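Local coordinates for giding protein-mglB (Thermus thermophilus, PDB 1J3W), which probably acts as a molecular adaptor and guanine-nucleotide exchange factor in bacterial gliding motility, at residues E14-V19 with A130-E135; T61-N66 with L104-F109; E84-G89 with G93-E98. All blocks are in the same frame, centred on the assembly; numbering follows the deposited sequence.

From the N terminus, helix 10-27 carries residues 14-19, which meet residues 130-135 of the last helix, 115-135, so interaction 1 closes the largest loop. Interaction 2 is nested within it: helix 56-69 is laid on strand 103-109 through residues 61-66 and 104-109. Interaction 3 is nested in turn, closing the tight hairpin of strands 84-88 and 93-98. No two loops cross. Interactions 2 and 3 have centres about 8 Å apart and share one antiparallel sheet, where strand 93-98 neighbours strand 103-109. Interaction 1, its centre about 17 Å from that of interaction 2, pairs the two long helices, and strand 103-109 is followed by the second of them.

Interaction 1 (E14-V19 with A130-E135); sequences ERAVEV and ARIAEE
Arg15 presents its CB to Ile132, whose CD1 sits 3.7 Å from it and reaches the helix backbone as well, 3.6 Å from Arg15 C. Beyond CB the arginine turns off: bends at chi2 and chi3 lead its guanidinium away from Ile132 and back along its own helix to Glu18. There NE and NH2 grip the carboxylate side-on, one oxygen each, with Arg15 NH2 to Glu18 OE2 at 2.6 Å. Ala16 N is 3.7 Å from Ile132 CD1, at the level where the CA atoms of Ala16 and Ile132 come nearest, 6.7 Å apart. The segments run antiparallel, at 167° between their directions, on helix 10-27 and helix 115-135, the first and last helices of the chain, which lie side by side on one face of the sheet. The end of Ile132 rests on the helix surface formed by Arg15, Ala16 and Val19: with CG1 anti to the carbonyl carbon and the chain extended at chi2 (173°), CD1 reaches the neighbouring helix. One turn after Arg15, Val19 and Ile132 meet tip to tip, Val19 CG2 3.9 Å from Ile132 CD1. Val19 also packs on Ala125, Ala128 and Leu129, while Ala16 rests on Leu129 and Leu8.

Interaction 2 (T61-N66 with L104-F109); sequences TLVAGN and LLVLVF
Val63 meets two side chains of the strand with one methyl group, and the two approach it differently. Toward Val106 the valines are set tip to tip: Val63 CG1 and Val106 CG2 stand 3.9 Å apart, each at the end of a branch reaching for the other. Leu104 instead slides past Val63 in the opposite direction, so that its CD1 lies alongside, 4.2 Å from Val63 CG1. With CG1 anti to the backbone N (chi1 170°), it is this branch of Val63 that points at the strand and touches both side chains. On Val106 it is CG2, the branch anti to the carbonyl carbon, that makes the contact. Leu104 and Val106 are two residues apart in the strand and therefore share one face of the sheet, whereas Leu105 and Phe109 on the other face pack on helix 115-135. This is the alpha-beta sandwich of the Roadblock/LC7 fold, a central antiparallel sheet with helix 56-69 on one side and the terminal helices on the other. The CA atoms of Val63 and Val106 remain 8.2 Å apart, a gap bridged by the side chains and by no polar bond between the segments. Around the contact, Ile35 touches both Val63 and Leu104, and Val96 of the adjacent strand also packs on Val63, so the valine is embedded among aliphatic groups from three strands. Leu73 of the second subunit packs on Val63 too, and Val108, farther along the same face as Val106, meets Leu77 of that subunit. At the end of the helical segment, Asn66 ND2 bonds to Glu85 OE1, joining the helix to strand 84-88.

Interaction 3 (E84-G89 with G93-E98); sequences EEVHQG and GLYVDE
Glu84 lies beside Asp97 and reaches on to Tyr95. Its CB is 3.7 Å from OD1 of Asp97, its non-hydrogen-bonded partner on the neighbouring strand. With CG anti to the backbone N (chi1 -172°) and the chain extended, the next atoms run obliquely across the tyrosine: Glu84 CG is 3.7 Å from Tyr95 CE1, and CD stays at a similar distance from the same carbon. At the tip, OE2 comes to the ring edge, in its plane, and accepts a hydrogen bond of 2.6 Å from Tyr95 OH through the lone pair directed away from OE1. The carboxylate and ring planes are 65° apart. Val86, on the same face, meets another part of that ring edge, its CG2 3.8 Å from Tyr95 CD1. Beyond Tyr95, Glu84 has long, weak ion pairs with Lys119 and Lys123, whereas Asp97 OD2 bonds to Ser126 and forms a salt bridge with Lys123. Strands 84-88 and 93-98 form an antiparallel beta hairpin, in which Glu85 with Val96 and His87 with Leu94 are hydrogen-bonded pairs, alternating with non-hydrogen-bonded ones. Glu85 N to Val96 O measures 2.8 Å. On the face bearing Glu85, His87, Leu94 and Val96, a water lies in the plane of the imidazole, 2.6 Å from His87 ND1, with weak bonds to Glu85 O and Leu94 O, linking the ring to both strands. The carboxylate of Glu85 has its polar partners in Asn66 and, through OE2, in Thr70 of the same chain. Residues 84-88 also pair antiparallel with a strand of the second subunit, extending the sheet across the interface, where His87 meets the rings of Phe82 and His87 of that subunit.

Interaction 1 (E14-V19 with A130-E135)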
loop_
_atom_site.group_PDB
_atom_site.type_symbol
_atom_site.label_atom_id
_atom_site.label_comp_id
_atom_site.label_asym_id
_atom_site.label_seq_id
_atom_site.Cartn_x
_atom_site.Cartn_y
_atom_site.Cartn_z
ATOM N N GLU B 14 5.912 -13.687 28.651
ATOM C CA GLU B 14 6.831 -13.075 29.601
ATOM C C GLU B 14 8.217 -12.857 29.013
ATOM O O GLU B 14 8.836 -11.822 29.246
ATOM C CB GLU B 14 6.942 -13.934 30.861
ATOM C CG GLU B 14 5.674 -13.972 31.686
ATOM C CD GLU B 14 5.186 -12.583 32.059
ATOM O OE1 GLU B 14 5.995 -11.790 32.585
ATOM O OE2 GLU B 14 3.997 -12.289 31.828
ATOM N N ARG B 15 8.713 -13.833 28.264
ATOM C CA ARG B 15 10.030 -13.691 27.662
ATOM C C ARG B 15 10.001 -12.541 26.656
ATOM O O ARG B 15 10.940 -11.750 26.577
ATOM C CB ARG B 15 10.448 -14.990 26.970
ATOM C CG ARG B 15 10.605 -16.182 27.910
ATOM C CD ARG B 15 11.682 -15.953 28.969
ATOM N NE ARG B 15 11.220 -15.152 30.104
ATOM C CZ ARG B 15 10.332 -15.562 31.006
ATOM N NH1 ARG B 15 9.792 -16.772 30.916
ATOM N NH2 ARG B 15 9.986 -14.765 32.007
ATOM N N ALA B 16 8.910 -12.444 25.901
ATOM C CA ALA B 16 8.767 -11.383 24.904
ATOM C C ALA B 16 8.708 -10.020 25.578
ATOM O O ALA B 16 9.372 -9.073 25.151
ATOM C CB ALA B 16 7.507 -11.606 24.077
ATOM N N VAL B 17 7.904 -9.916 26.629
ATOM C CA VAL B 17 7.779 -8.659 27.351
ATOM C C VAL B 17 9.125 -8.216 27.920
ATOM O O VAL B 17 9.459 -7.030 27.888
ATOM C CB VAL B 17 6.746 -8.784 28.486
ATOM C CG1 VAL B 17 6.920 -7.656 29.481
ATOM C CG2 VAL B 17 5.346 -8.755 27.896
ATOM N N GLU B 18 9.896 -9.164 28.445
ATOM C CA GLU B 18 11.204 -8.843 28.994
ATOM C C GLU B 18 12.094 -8.240 27.909
ATOM O O GLU B 18 12.810 -7.267 28.158
ATOM C CB GLU B 18 11.841 -10.100 29.592
ATOM C CG GLU B 18 11.392 -10.357 31.024
ATOM C CD GLU B 18 11.520 -11.810 31.431
ATOM O OE1 GLU B 18 12.426 -12.496 30.910
ATOM O OE2 GLU B 18 10.719 -12.260 32.282
ATOM N N VAL B 19 12.041 -8.803 26.705
ATOM C CA VAL B 19 12.833 -8.273 25.603
ATOM C C VAL B 19 12.389 -6.841 25.309
ATOM O O VAL B 19 13.221 -5.947 25.145
ATOM C CB VAL B 19 12.668 -9.111 24.317
ATOM C CG1 VAL B 19 13.385 -8.423 23.158
ATOM C CG2 VAL B 19 13.242 -10.509 24.523
ATOM N N ALA B 130 12.145 -13.381 17.451
ATOM C CA ALA B 130 11.938 -14.353 16.385
ATOM C C ALA B 130 12.006 -15.753 16.993
ATOM O O ALA B 130 11.192 -16.619 16.671
ATOM C CB ALA B 130 13.004 -14.195 15.312
ATOM N N ARG B 131 12.971 -15.963 17.882
ATOM C CA ARG B 131 13.132 -17.259 18.534
ATOM C C ARG B 131 11.968 -17.573 19.466
ATOM O O ARG B 131 11.499 -18.710 19.529
ATOM C CB ARG B 131 14.442 -17.303 19.325
ATOM C CG ARG B 131 15.690 -17.299 18.463
ATOM C CD ARG B 131 16.886 -17.838 19.235
ATOM N NE ARG B 131 18.069 -17.978 18.389
ATOM C CZ ARG B 131 19.179 -18.612 18.752
ATOM N NH1 ARG B 131 19.266 -19.171 19.953
ATOM N NH2 ARG B 131 20.204 -18.687 17.915
ATOM N N ILE B 132 11.503 -16.560 20.189
ATOM C CA ILE B 132 10.390 -16.726 21.116
ATOM C C ILE B 132 9.093 -17.038 20.372
ATOM O O ILE B 132 8.329 -17.919 20.774
ATOM C CB ILE B 132 10.182 -15.448 21.960
ATOM C CG1 ILE B 132 11.426 -15.181 22.807
ATOM C CG2 ILE B 132 8.952 -15.595 22.844
ATOM C CD1 ILE B 132 11.389 -13.858 23.552
ATOM N N ALA B 133 8.856 -16.312 19.285
ATOM C CA ALA B 133 7.653 -16.492 18.482
ATOM C C ALA B 133 7.511 -17.920 17.975
ATOM O O ALA B 133 6.428 -18.504 18.037
ATOM C CB ALA B 133 7.667 -15.522 17.306
ATOM N N GLU B 134 8.609 -18.477 17.477
ATOM C CA GLU B 134 8.612 -19.837 16.949
ATOM C C GLU B 134 8.283 -20.872 18.017
ATOM O O GLU B 134 7.326 -21.636 17.880
ATOM C CB GLU B 134 9.974 -20.157 16.334
ATOM C CG GLU B 134 10.349 -19.267 15.165
ATOM C CD GLU B 134 11.712 -19.601 14.597
ATOM O OE1 GLU B 134 11.915 -20.762 14.181
ATOM O OE2 GLU B 134 12.582 -18.704 14.568
ATOM N N GLU B 135 9.083 -20.895 19.076
ATOM C CA GLU B 135 8.884 -21.840 20.167
ATOM C C GLU B 135 7.493 -21.712 20.778
ATOM O O GLU B 135 6.929 -22.689 21.272
ATOM C CB GLU B 135 9.947 -21.624 21.245
ATOM C CG GLU B 135 11.373 -21.815 20.749
ATOM C CD GLU B 135 12.403 -21.625 21.845
ATOM O OE1 GLU B 135 12.343 -22.362 22.851
ATOM O OE2 GLU B 135 13.274 -20.742 21.700
#

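Interaction 2 (T61-N66 with L104-F109)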
loop_
_atom_site.group_PDB
_atom_site.type_symbol
_atom_site.label_atom_id
_atom_site.label_comp_id
_atom_site.label_asym_id
_atom_site.label_seq_id
_atom_site.Cartn_x
_atom_site.Cartn_y
_atom_site.Cartn_z
ATOM N N THR B 61 -1.969 -1.541 13.106
ATOM C CA THR B 61 -2.694 -1.722 11.854
ATOM C C THR B 61 -1.963 -1.011 10.719
ATOM O O THR B 61 -1.767 -1.583 9.645
ATOM C CB THR B 61 -4.117 -1.162 11.956
ATOM O OG1 THR B 61 -4.831 -1.867 12.975
ATOM C CG2 THR B 61 -4.850 -1.330 10.634
ATOM N N LEU B 62 -1.554 0.231 10.961
ATOM C CA LEU B 62 -0.845 1.000 9.942
ATOM C C LEU B 62 0.503 0.373 9.603
ATOM O O LEU B 62 0.912 0.365 8.443
ATOM C CB LEU B 62 -0.647 2.444 10.403
ATOM C CG LEU B 62 -1.930 3.265 10.550
ATOM C CD1 LEU B 62 -1.606 4.625 11.125
ATOM C CD2 LEU B 62 -2.610 3.416 9.192
ATOM N N VAL B 63 1.207 -0.140 10.608
ATOM C CA VAL B 63 2.488 -0.780 10.338
ATOM C C VAL B 63 2.260 -2.028 9.489
ATOM O O VAL B 63 3.020 -2.295 8.558
ATOM C CB VAL B 63 3.218 -1.147 11.650
ATOM C CG1 VAL B 63 4.422 -2.031 11.360
ATOM C CG2 VAL B 63 3.659 0.126 12.349
ATOM N N ALA B 64 1.196 -2.770 9.793
ATOM C CA ALA B 64 0.863 -3.979 9.044
ATOM C C ALA B 64 0.477 -3.614 7.609
ATOM O O ALA B 64 0.876 -4.291 6.659
ATOM C CB ALA B 64 -0.290 -4.715 9.725
ATOM N N GLY B 65 -0.299 -2.546 7.462
ATOM C CA GLY B 65 -0.700 -2.107 6.137
ATOM C C GLY B 65 0.532 -1.745 5.326
ATOM O O GLY B 65 0.639 -2.090 4.148
ATOM N N ASN B 66 1.472 -1.050 5.962
ATOM C CA ASN B 66 2.709 -0.638 5.302
ATOM C C ASN B 66 3.543 -1.842 4.876
ATOM O O ASN B 66 4.089 -1.872 3.768
ATOM C CB ASN B 66 3.540 0.234 6.248
ATOM C CG ASN B 66 4.875 0.636 5.652
ATOM O OD1 ASN B 66 4.942 1.511 4.797
ATOM N ND2 ASN B 66 5.944 -0.011 6.101
ATOM N N LEU B 104 6.448 -8.732 13.622
ATOM C CA LEU B 104 7.252 -7.534 13.428
ATOM C C LEU B 104 7.511 -6.831 14.748
ATOM O O LEU B 104 6.611 -6.720 15.582
ATOM C CB LEU B 104 6.512 -6.550 12.518
ATOM C CG LEU B 104 6.139 -6.997 11.101
ATOM C CD1 LEU B 104 5.131 -6.033 10.495
ATOM C CD2 LEU B 104 7.389 -7.072 10.251
ATOM N N LEU B 105 8.741 -6.364 14.929
ATOM C CA LEU B 105 9.108 -5.595 16.112
ATOM C C LEU B 105 8.935 -4.138 15.701
ATOM O O LEU B 105 9.396 -3.739 14.632
ATOM C CB LEU B 105 10.571 -5.817 16.496
ATOM C CG LEU B 105 11.097 -4.771 17.492
ATOM C CD1 LEU B 105 10.418 -4.940 18.850
ATOM C CD2 LEU B 105 12.597 -4.903 17.618
ATOM N N VAL B 106 8.271 -3.354 16.539
ATOM C CA VAL B 106 8.045 -1.942 16.256
ATOM C C VAL B 106 8.561 -1.086 17.411
ATOM O O VAL B 106 8.240 -1.342 18.567
ATOM C CB VAL B 106 6.538 -1.637 16.084
ATOM C CG1 VAL B 106 6.336 -0.154 15.780
ATOM C CG2 VAL B 106 5.948 -2.508 14.971
ATOM N N LEU B 107 9.389 -0.092 17.099
ATOM C CA LEU B 107 9.890 0.825 18.119
ATOM C C LEU B 107 9.544 2.236 17.681
ATOM O O LEU B 107 9.820 2.626 16.547
ATOM C CB LEU B 107 11.408 0.720 18.285
ATOM C CG LEU B 107 11.982 -0.611 18.776
ATOM C CD1 LEU B 107 13.506 -0.529 18.847
ATOM C CD2 LEU B 107 11.413 -0.933 20.156
ATOM N N VAL B 108 8.912 2.989 18.573
ATOM C CA VAL B 108 8.565 4.382 18.304
ATOM C C VAL B 108 9.514 5.180 19.183
ATOM O O VAL B 108 9.615 4.925 20.388
ATOM C CB VAL B 108 7.114 4.696 18.703
ATOM C CG1 VAL B 108 6.850 6.196 18.564
ATOM C CG2 VAL B 108 6.156 3.900 17.829
ATOM N N PHE B 109 10.209 6.144 18.590
ATOM C CA PHE B 109 11.179 6.910 19.357
ATOM C C PHE B 109 11.189 8.381 18.996
ATOM O O PHE B 109 10.631 8.783 17.975
ATOM C CB PHE B 109 12.578 6.300 19.150
ATOM C CG PHE B 109 13.048 6.296 17.710
ATOM C CD1 PHE B 109 13.803 7.353 17.204
ATOM C CD2 PHE B 109 12.739 5.232 16.860
ATOM C CE1 PHE B 109 14.243 7.351 15.873
ATOM C CE2 PHE B 109 13.172 5.220 15.532
ATOM C CZ PHE B 109 13.923 6.277 15.037
#

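Interaction 3 (E84-G89 with G93-E98)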
loop_
_atom_site.group_PDB
_atom_site.type_symbol
_atom_site.label_atom_id
_atom_site.label_comp_id
_atom_site.label_asym_id
_atom_site.label_seq_id
_atom_site.Cartn_x
_atom_site.Cartn_y
_atom_site.Cartn_z
ATOM N N GLU B 84 13.994 -4.700 7.332
ATOM C CA GLU B 84 14.156 -3.598 8.269
ATOM C C GLU B 84 13.762 -2.282 7.612
ATOM O O GLU B 84 14.113 -2.028 6.461
ATOM C CB GLU B 84 15.619 -3.540 8.717
ATOM C CG GLU B 84 15.933 -2.580 9.843
ATOM C CD GLU B 84 17.402 -2.620 10.221
ATOM O OE1 GLU B 84 18.251 -2.415 9.328
ATOM O OE2 GLU B 84 17.715 -2.861 11.405
ATOM N N GLU B 85 13.034 -1.446 8.344
ATOM C CA GLU B 85 12.604 -0.155 7.827
ATOM C C GLU B 85 12.691 0.920 8.896
ATOM O O GLU B 85 12.342 0.682 10.053
ATOM C CB GLU B 85 11.154 -0.223 7.328
ATOM C CG GLU B 85 10.925 -1.105 6.099
ATOM C CD GLU B 85 9.498 -1.017 5.569
ATOM O OE1 GLU B 85 8.799 -0.024 5.878
ATOM O OE2 GLU B 85 9.075 -1.928 4.826
ATOM N N VAL B 86 13.155 2.102 8.506
ATOM C CA VAL B 86 13.242 3.232 9.424
ATOM C C VAL B 86 12.556 4.427 8.769
ATOM O O VAL B 86 12.834 4.747 7.615
ATOM C CB VAL B 86 14.703 3.610 9.740
ATOM C CG1 VAL B 86 14.739 4.858 10.608
ATOM C CG2 VAL B 86 15.393 2.459 10.450
ATOM N N HIS B 87 11.637 5.060 9.496
ATOM C CA HIS B 87 10.918 6.238 9.006
ATOM C C HIS B 87 11.214 7.346 9.998
ATOM O O HIS B 87 10.945 7.209 11.196
ATOM C CB HIS B 87 9.409 5.988 8.956
ATOM C CG HIS B 87 8.996 4.967 7.941
ATOM N ND1 HIS B 87 9.172 3.614 8.126
ATOM C CD2 HIS B 87 8.429 5.110 6.720
ATOM C CE1 HIS B 87 8.733 2.966 7.062
ATOM N NE2 HIS B 87 8.277 3.851 6.193
ATOM N N GLN B 88 11.766 8.446 9.499
ATOM C CA GLN B 88 12.154 9.551 10.358
ATOM C C GLN B 88 11.452 10.861 10.049
ATOM O O GLN B 88 11.470 11.329 8.911
ATOM C CB GLN B 88 13.662 9.761 10.245
ATOM C CG GLN B 88 14.220 10.844 11.149
ATOM C CD GLN B 88 14.333 10.392 12.587
ATOM O OE1 GLN B 88 15.105 9.486 12.903
ATOM N NE2 GLN B 88 13.563 11.019 13.468
ATOM N N GLY B 89 10.841 11.443 11.075
ATOM C CA GLY B 89 10.188 12.729 10.927
ATOM C C GLY B 89 11.118 13.772 11.528
ATOM O O GLY B 89 12.310 13.515 11.700
ATOM N N GLY B 93 10.341 9.109 15.205
ATOM C CA GLY B 93 10.849 8.099 14.299
ATOM C C GLY B 93 10.195 6.753 14.557
ATOM O O GLY B 93 9.630 6.502 15.631
ATOM N N LEU B 94 10.280 5.881 13.560
ATOM C CA LEU B 94 9.699 4.549 13.632
ATOM C C LEU B 94 10.693 3.530 13.094
ATOM O O LEU B 94 11.245 3.705 12.009
ATOM C CB LEU B 94 8.415 4.512 12.794
ATOM C CG LEU B 94 7.614 3.215 12.697
ATOM C CD1 LEU B 94 6.980 2.907 14.038
ATOM C CD2 LEU B 94 6.536 3.368 11.628
ATOM N N TYR B 95 10.932 2.480 13.869
ATOM C CA TYR B 95 11.830 1.399 13.479
ATOM C C TYR B 95 11.002 0.125 13.453
ATOM O O TYR B 95 10.320 -0.196 14.426
ATOM C CB TYR B 95 12.956 1.236 14.502
ATOM C CG TYR B 95 13.849 0.039 14.261
ATOM C CD1 TYR B 95 14.919 0.112 13.377
ATOM C CD2 TYR B 95 13.615 -1.172 14.915
ATOM C CE1 TYR B 95 15.741 -0.985 13.145
ATOM C CE2 TYR B 95 14.433 -2.282 14.688
ATOM C CZ TYR B 95 15.492 -2.178 13.802
ATOM O OH TYR B 95 16.298 -3.271 13.555
ATOM N N VAL B 96 11.052 -0.590 12.336
ATOM C CA VAL B 96 10.327 -1.843 12.200
ATOM C C VAL B 96 11.285 -2.899 11.666
ATOM O O VAL B 96 12.019 -2.654 10.708
ATOM C CB VAL B 96 9.139 -1.705 11.226
ATOM C CG1 VAL B 96 8.390 -3.026 11.125
ATOM C CG2 VAL B 96 8.208 -0.605 11.701
ATOM N N ASP B 97 11.288 -4.073 12.288
ATOM C CA ASP B 97 12.162 -5.145 11.842
ATOM C C ASP B 97 11.427 -6.470 11.980
ATOM O O ASP B 97 10.633 -6.661 12.899
ATOM C CB ASP B 97 13.454 -5.156 12.670
ATOM C CG ASP B 97 14.529 -6.058 12.076
ATOM O OD1 ASP B 97 14.496 -6.325 10.855
ATOM O OD2 ASP B 97 15.422 -6.487 12.832
ATOM N N GLU B 98 11.671 -7.373 11.041
ATOM C CA GLU B 98 11.031 -8.674 11.077
ATOM C C GLU B 98 11.468 -9.473 12.291
ATOM O O GLU B 98 12.655 -9.518 12.629
ATOM C CB GLU B 98 11.363 -9.468 9.811
ATOM C CG GLU B 98 10.509 -9.122 8.612
ATOM C CD GLU B 98 10.781 -10.034 7.430
ATOM O OE1 GLU B 98 10.873 -11.262 7.637
ATOM O OE2 GLU B 98 10.894 -9.525 6.299
HETATM O O HOH W 1 9.625 1.842 10.025
#